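Local coordinates for protein putative isomerase (Sinorhizobium meliloti, PDB 2PPG) that is a putative isomerase of the enolase superfamily, with a mandelate racemase / muconate lactonizing enzyme-type N-terminal domain and a TIM-barrel C-terminal domain, at residues Ser161-Asp166 against Ala172-Ala177; Ile214-His219 against Lys232-His237. All coordinates share one frame; numbering follows the deposited sequence.

Contact 1: residues Ser161-Asp166 against Ala172-Ala177; sequences SGLPED and AELAAA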
loop_
_atom_site.group_PDB
_atom_site.type_symbol
_atom_site.label_atom_id
_atom_site.label_comp_id
_atom_site.label_asym_id
_atom_site.label_seq_id
_atom_site.Cartn_x
_atom_site.Cartn_y
_atom_site.Cartn_z
ATOM N N SER A 161 -32.604 21.471 -10.400
ATOM C CA SER A 161 -32.595 20.409 -9.412
ATOM C C SER A 161 -34.008 20.168 -8.961
ATOM O O SER A 161 -34.749 21.118 -8.714
ATOM C CB SER A 161 -31.771 20.830 -8.205
ATOM O OG SER A 161 -31.594 19.744 -7.315
ATOM N N GLY A 162 -34.382 18.896 -8.859
ATOM C CA GLY A 162 -35.712 18.527 -8.389
ATOM C C GLY A 162 -36.848 18.781 -9.365
ATOM O O GLY A 162 -37.008 19.882 -9.910
ATOM N N LEU A 163 -37.656 17.751 -9.578
ATOM C CA LEU A 163 -38.792 17.851 -10.479
ATOM C C LEU A 163 -40.006 17.330 -9.753
ATOM O O LEU A 163 -40.303 16.148 -9.840
ATOM C CB LEU A 163 -38.548 17.014 -11.726
ATOM C CG LEU A 163 -37.257 17.311 -12.477
ATOM C CD1 LEU A 163 -36.997 16.230 -13.504
ATOM C CD2 LEU A 163 -37.333 18.699 -13.125
ATOM N N PRO A 164 -40.702 18.212 -9.012
ATOM C CA PRO A 164 -41.858 17.775 -8.226
ATOM C C PRO A 164 -43.125 17.585 -9.072
ATOM O O PRO A 164 -43.890 18.535 -9.258
ATOM C CB PRO A 164 -42.047 18.913 -7.200
ATOM C CG PRO A 164 -40.964 19.953 -7.495
ATOM C CD PRO A 164 -40.446 19.657 -8.868
ATOM N N GLU A 165 -43.322 16.374 -9.597
ATOM C CA GLU A 165 -44.581 15.982 -10.245
ATOM C C GLU A 165 -44.832 14.487 -10.043
ATOM O O GLU A 165 -43.889 13.720 -9.808
ATOM C CB GLU A 165 -44.604 16.349 -11.734
ATOM C CG GLU A 165 -45.007 17.805 -12.044
ATOM C CD GLU A 165 -46.527 18.039 -12.071
ATOM O OE1 GLU A 165 -47.302 17.134 -11.666
ATOM O OE2 GLU A 165 -46.943 19.141 -12.506
ATOM N N ASP A 166 -46.099 14.084 -10.142
ATOM C CA ASP A 166 -46.540 12.737 -9.739
ATOM C C ASP A 166 -46.094 11.590 -10.652
ATOM O O ASP A 166 -45.909 10.465 -10.190
ATOM C CB ASP A 166 -48.067 12.685 -9.600
ATOM C CG ASP A 166 -48.621 13.762 -8.680
ATOM O OD1 ASP A 166 -47.975 14.102 -7.661
ATOM O OD2 ASP A 166 -49.727 14.263 -8.978
ATOM N N ALA A 172 -40.760 14.743 -16.746
ATOM C CA ALA A 172 -40.041 14.986 -17.995
ATOM C C ALA A 172 -40.532 16.271 -18.615
ATOM O O ALA A 172 -39.740 17.072 -19.115
ATOM C CB ALA A 172 -40.242 13.832 -18.957
ATOM N N GLU A 173 -41.846 16.470 -18.572
ATOM C CA GLU A 173 -42.431 17.689 -19.119
ATOM C C GLU A 173 -41.957 18.919 -18.368
ATOM O O GLU A 173 -41.691 19.953 -18.981
ATOM C CB GLU A 173 -43.960 17.621 -19.153
ATOM C CG GLU A 173 -44.497 17.053 -20.450
ATOM C CD GLU A 173 -43.929 17.761 -21.676
ATOM O OE1 GLU A 173 -44.049 19.008 -21.752
ATOM O OE2 GLU A 173 -43.381 17.071 -22.570
ATOM N N LEU A 174 -41.840 18.799 -17.048
ATOM C CA LEU A 174 -41.327 19.893 -16.248
ATOM C C LEU A 174 -39.911 20.213 -16.692
ATOM O O LEU A 174 -39.593 21.367 -16.965
ATOM C CB LEU A 174 -41.385 19.587 -14.750
ATOM C CG LEU A 174 -41.151 20.824 -13.866
ATOM C CD1 LEU A 174 -41.870 22.056 -14.424
ATOM C CD2 LEU A 174 -41.568 20.575 -12.424
ATOM N N ALA A 175 -39.069 19.191 -16.798
ATOM C CA ALA A 175 -37.719 19.388 -17.318
ATOM C C ALA A 175 -37.780 20.211 -18.590
ATOM O O ALA A 175 -37.111 21.244 -18.700
ATOM C CB ALA A 175 -37.040 18.055 -17.590
ATOM N N ALA A 176 -38.606 19.749 -19.535
ATOM C CA ALA A 176 -38.733 20.360 -20.862
ATOM C C ALA A 176 -39.113 21.846 -20.819
ATOM O O ALA A 176 -38.673 22.630 -21.666
ATOM C CB ALA A 176 -39.734 19.576 -21.713
ATOM N N ALA A 177 -39.923 22.219 -19.830
ATOM C CA ALA A 177 -40.319 23.608 -19.631
ATOM C C ALA A 177 -39.119 24.473 -19.265
ATOM O O ALA A 177 -38.891 25.526 -19.867
ATOM C CB ALA A 177 -41.378 23.698 -18.560
#
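L174 projects from helix 168-180 onto the loop that leads into that same helix, and it meets L163, P164 and E165 there. The loop follows strand 155-161, so this is a beta-alpha step of the enolase-type TIM-barrel domain. L163 lies 6.6 Å from L174, CA to CA. The tight part is apolar. CD2 of L174 sits 3.8 Å from CD of P164, where the proline ring and the leucine branch cross at a slant. CD2 of L174 also approaches CA of L163 at 4.3 Å. CG of L174 is anti to the backbone N (chi1 -167°), which sends the branch toward the loop, and chi2 (41°) sets which methyl leads. L163 answers with both methyls. CD2 of L163 lies 4.4 Å from CG of L174 and 4.1 Å from the backbone N of A175, while CD1 of L163 stays 4.5 Å from CB of A175. L163 and A175 are buried, and A175 also packs on L208 of helix 197-208.

The solvent side is looser. P164 touches L174 through CD, but the residue as a whole is exposed; it is the centre of an inverse gamma turn. E165 adds only its aliphatic part, with CG of E165 4.4 Å from CD2 of L174. Its carboxylate makes a long, weak ion pair with K170.

The two segments therefore meet by van der Waals contact alone. Buried L163 packs against the partly exposed L174, and apolar packing joins loop and helix. Polar bonds of the loop are made within it or to residues outside the two segments, such as H347 and R171.

Contact 2: residues Ile214-His219 against Lys232-His237; sequences IACDMH and KAMEPH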
loop_
_atom_site.group_PDB
_atom_site.type_symbol
_atom_site.label_atom_id
_atom_site.label_comp_id
_atom_site.label_asym_id
_atom_site.label_seq_id
_atom_site.Cartn_x
_atom_site.Cartn_y
_atom_site.Cartn_z
ATOM N N ILE A 214 -27.597 15.312 -17.390
ATOM C CA ILE A 214 -28.597 14.751 -16.486
ATOM C C ILE A 214 -27.910 13.926 -15.401
ATOM O O ILE A 214 -27.307 12.877 -15.661
ATOM C CB ILE A 214 -29.604 13.842 -17.226
ATOM C CG1 ILE A 214 -30.333 14.603 -18.336
ATOM C CG2 ILE A 214 -30.641 13.318 -16.260
ATOM C CD1 ILE A 214 -31.121 13.709 -19.267
ATOM N N ALA A 215 -28.005 14.410 -14.178
ATOM C CA ALA A 215 -27.400 13.735 -13.062
ATOM C C ALA A 215 -28.479 13.068 -12.215
ATOM O O ALA A 215 -29.673 13.337 -12.383
ATOM C CB ALA A 215 -26.602 14.727 -12.241
ATOM N N CYS A 216 -28.049 12.185 -11.319
ATOM C CA CYS A 216 -28.945 11.518 -10.388
ATOM C C CYS A 216 -28.486 11.672 -8.931
ATOM O O CYS A 216 -27.358 11.318 -8.582
ATOM C CB CYS A 216 -29.048 10.045 -10.735
ATOM S SG CYS A 216 -30.060 9.124 -9.565
ATOM N N ASP A 217 -29.360 12.202 -8.085
ATOM C CA ASP A 217 -29.061 12.300 -6.666
ATOM C C ASP A 217 -29.657 11.075 -5.968
ATOM O O ASP A 217 -30.864 10.966 -5.825
ATOM C CB ASP A 217 -29.619 13.609 -6.102
ATOM C CG ASP A 217 -29.347 13.791 -4.605
ATOM O OD1 ASP A 217 -28.897 12.842 -3.925
ATOM O OD2 ASP A 217 -29.589 14.908 -4.097
HETATM N N MSE A 218 -28.800 10.169 -5.512
HETATM C CA MSE A 218 -29.236 8.873 -5.001
HETATM C C MSE A 218 -29.543 8.775 -3.508
HETATM O O MSE A 218 -29.920 7.714 -3.022
HETATM C CB MSE A 218 -28.217 7.823 -5.372
HETATM C CG MSE A 218 -28.145 7.604 -6.845
HETATM SE SE MSE A 218 -26.541 6.636 -7.285
HETATM C CE MSE A 218 -26.466 7.202 -9.142
ATOM N N HIS A 219 -29.368 9.873 -2.786
ATOM C CA HIS A 219 -29.780 9.940 -1.382
ATOM C C HIS A 219 -29.265 8.803 -0.481
ATOM O O HIS A 219 -30.047 8.188 0.253
ATOM C CB HIS A 219 -31.311 10.077 -1.268
ATOM C CG HIS A 219 -31.805 11.475 -1.463
ATOM N ND1 HIS A 219 -31.835 12.091 -2.700
ATOM C CD2 HIS A 219 -32.274 12.387 -0.577
ATOM C CE1 HIS A 219 -32.300 13.320 -2.564
ATOM N NE2 HIS A 219 -32.572 13.526 -1.287
ATOM N N LYS A 232 -24.749 1.782 -13.315
ATOM C CA LYS A 232 -24.515 1.064 -14.564
ATOM C C LYS A 232 -25.792 0.866 -15.365
ATOM O O LYS A 232 -25.737 0.678 -16.577
ATOM C CB LYS A 232 -23.850 -0.292 -14.308
ATOM C CG LYS A 232 -22.347 -0.212 -14.037
ATOM C CD LYS A 232 -21.659 -1.534 -14.349
ATOM C CE LYS A 232 -20.165 -1.502 -14.020
ATOM N NZ LYS A 232 -19.419 -0.432 -14.733
ATOM N N ALA A 233 -26.937 0.920 -14.689
ATOM C CA ALA A 233 -28.217 0.766 -15.361
ATOM C C ALA A 233 -28.604 2.065 -16.066
ATOM O O ALA A 233 -29.323 2.052 -17.067
ATOM C CB ALA A 233 -29.286 0.357 -14.369
HETATM N N MSE A 234 -28.108 3.177 -15.528
HETATM C CA MSE A 234 -28.425 4.514 -16.006
HETATM C C MSE A 234 -27.443 5.002 -17.063
HETATM O O MSE A 234 -27.765 5.901 -17.834
HETATM C CB MSE A 234 -28.399 5.503 -14.837
HETATM C CG MSE A 234 -29.601 5.456 -13.929
HETATM SE SE MSE A 234 -29.518 6.812 -12.502
HETATM C CE MSE A 234 -28.167 5.992 -11.375
ATOM N N GLU A 235 -26.249 4.421 -17.086
ATOM C CA GLU A 235 -25.163 4.886 -17.956
ATOM C C GLU A 235 -25.407 4.802 -19.469
ATOM O O GLU A 235 -24.982 5.693 -20.198
ATOM C CB GLU A 235 -23.824 4.227 -17.577
ATOM C CG GLU A 235 -23.078 4.967 -16.466
ATOM C CD GLU A 235 -21.889 4.192 -15.884
ATOM O OE1 GLU A 235 -22.011 2.980 -15.639
ATOM O OE2 GLU A 235 -20.825 4.800 -15.647
ATOM N N PRO A 236 -26.074 3.742 -19.959
ATOM C CA PRO A 236 -26.392 3.761 -21.393
ATOM C C PRO A 236 -27.177 5.008 -21.830
ATOM O O PRO A 236 -27.094 5.413 -22.992
ATOM C CB PRO A 236 -27.233 2.486 -21.593
ATOM C CG PRO A 236 -27.607 2.015 -20.220
ATOM C CD PRO A 236 -26.527 2.496 -19.314
ATOM N N HIS A 237 -27.910 5.618 -20.899
ATOM C CA HIS A 237 -28.658 6.848 -21.169
ATOM C C HIS A 237 -27.865 8.165 -21.053
ATOM O O HIS A 237 -28.359 9.219 -21.438
ATOM C CB HIS A 237 -29.911 6.886 -20.301
ATOM C CG HIS A 237 -30.752 5.667 -20.452
ATOM N ND1 HIS A 237 -31.346 5.324 -21.649
ATOM C CD2 HIS A 237 -31.061 4.680 -19.579
ATOM C CE1 HIS A 237 -31.999 4.185 -21.501
ATOM N NE2 HIS A 237 -31.843 3.774 -20.254
#
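The end of strand 213-217 and the last part of helix 224-234 are kept well apart, with CA of C216 and CA of M234 9.0 Å from each other. C216 and M234 bridge this gap with their side chains. M234 is a selenomethionine, and its SE lies 3.7 Å from CB of C216 and 3.8 Å from its SG. The selenium thus rests against both side-chain atoms of the cysteine. SG of C216 is anti to the backbone N (chi1 176°) and also comes 4.1 Å from CE of M234. The M234 chain is extended as far as SE and then bends (chi3 -74°), which turns its methyl beside the cysteine sulfur. M218, a second selenomethionine, runs extended from the loop after the strand, and its tip points at the tip of M234. The spacing of their two methyls is doubtful in the model.

All three residues are buried, and the contact is purely apolar. D217, between C216 and M218, turns to its own chain instead. OD1 of D217 accepts a hydrogen bond from the backbone N of H219 at 3.2 Å, an Asx turn, with the donor 29° out of the carboxylate plane on the anti side. ND1 of H219 adds a weak bond to the backbone O of D217 at 3.5 Å. The Asx turn probably helps to fix the chain as it leaves the strand.

The strand and helix belong to one beta-alpha-beta unit of the barrel, completed by strand 241-243. Strand 213-217 runs parallel between 185-189 and 241-243. M234 also packs on F188 of strand 185-189 and on M201 of helix 197-208, and M218 touches A242 of strand 241-243.

Both contacts join a barrel strand, or the loop after it, to the helix that follows in the chain. Contact 2 is fully buried, whereas contact 1 is only partly so and includes an exposed proline. Their centres lie 16 Å apart, and their nearest atoms are about 6 Å apart without touching. Helix 197-208 relates the two, since it packs on helix 168-180 in contact 1 and on M234 in contact 2. Both interfaces are apolar. Leucine methyls and a proline ring do the work at the first, against selenium, sulfur and methyl groups at the second. There the nearest CA atoms, of C216 and M234, are 9.0 Å apart, against 6.6 Å for L163 and L174 in contact 1.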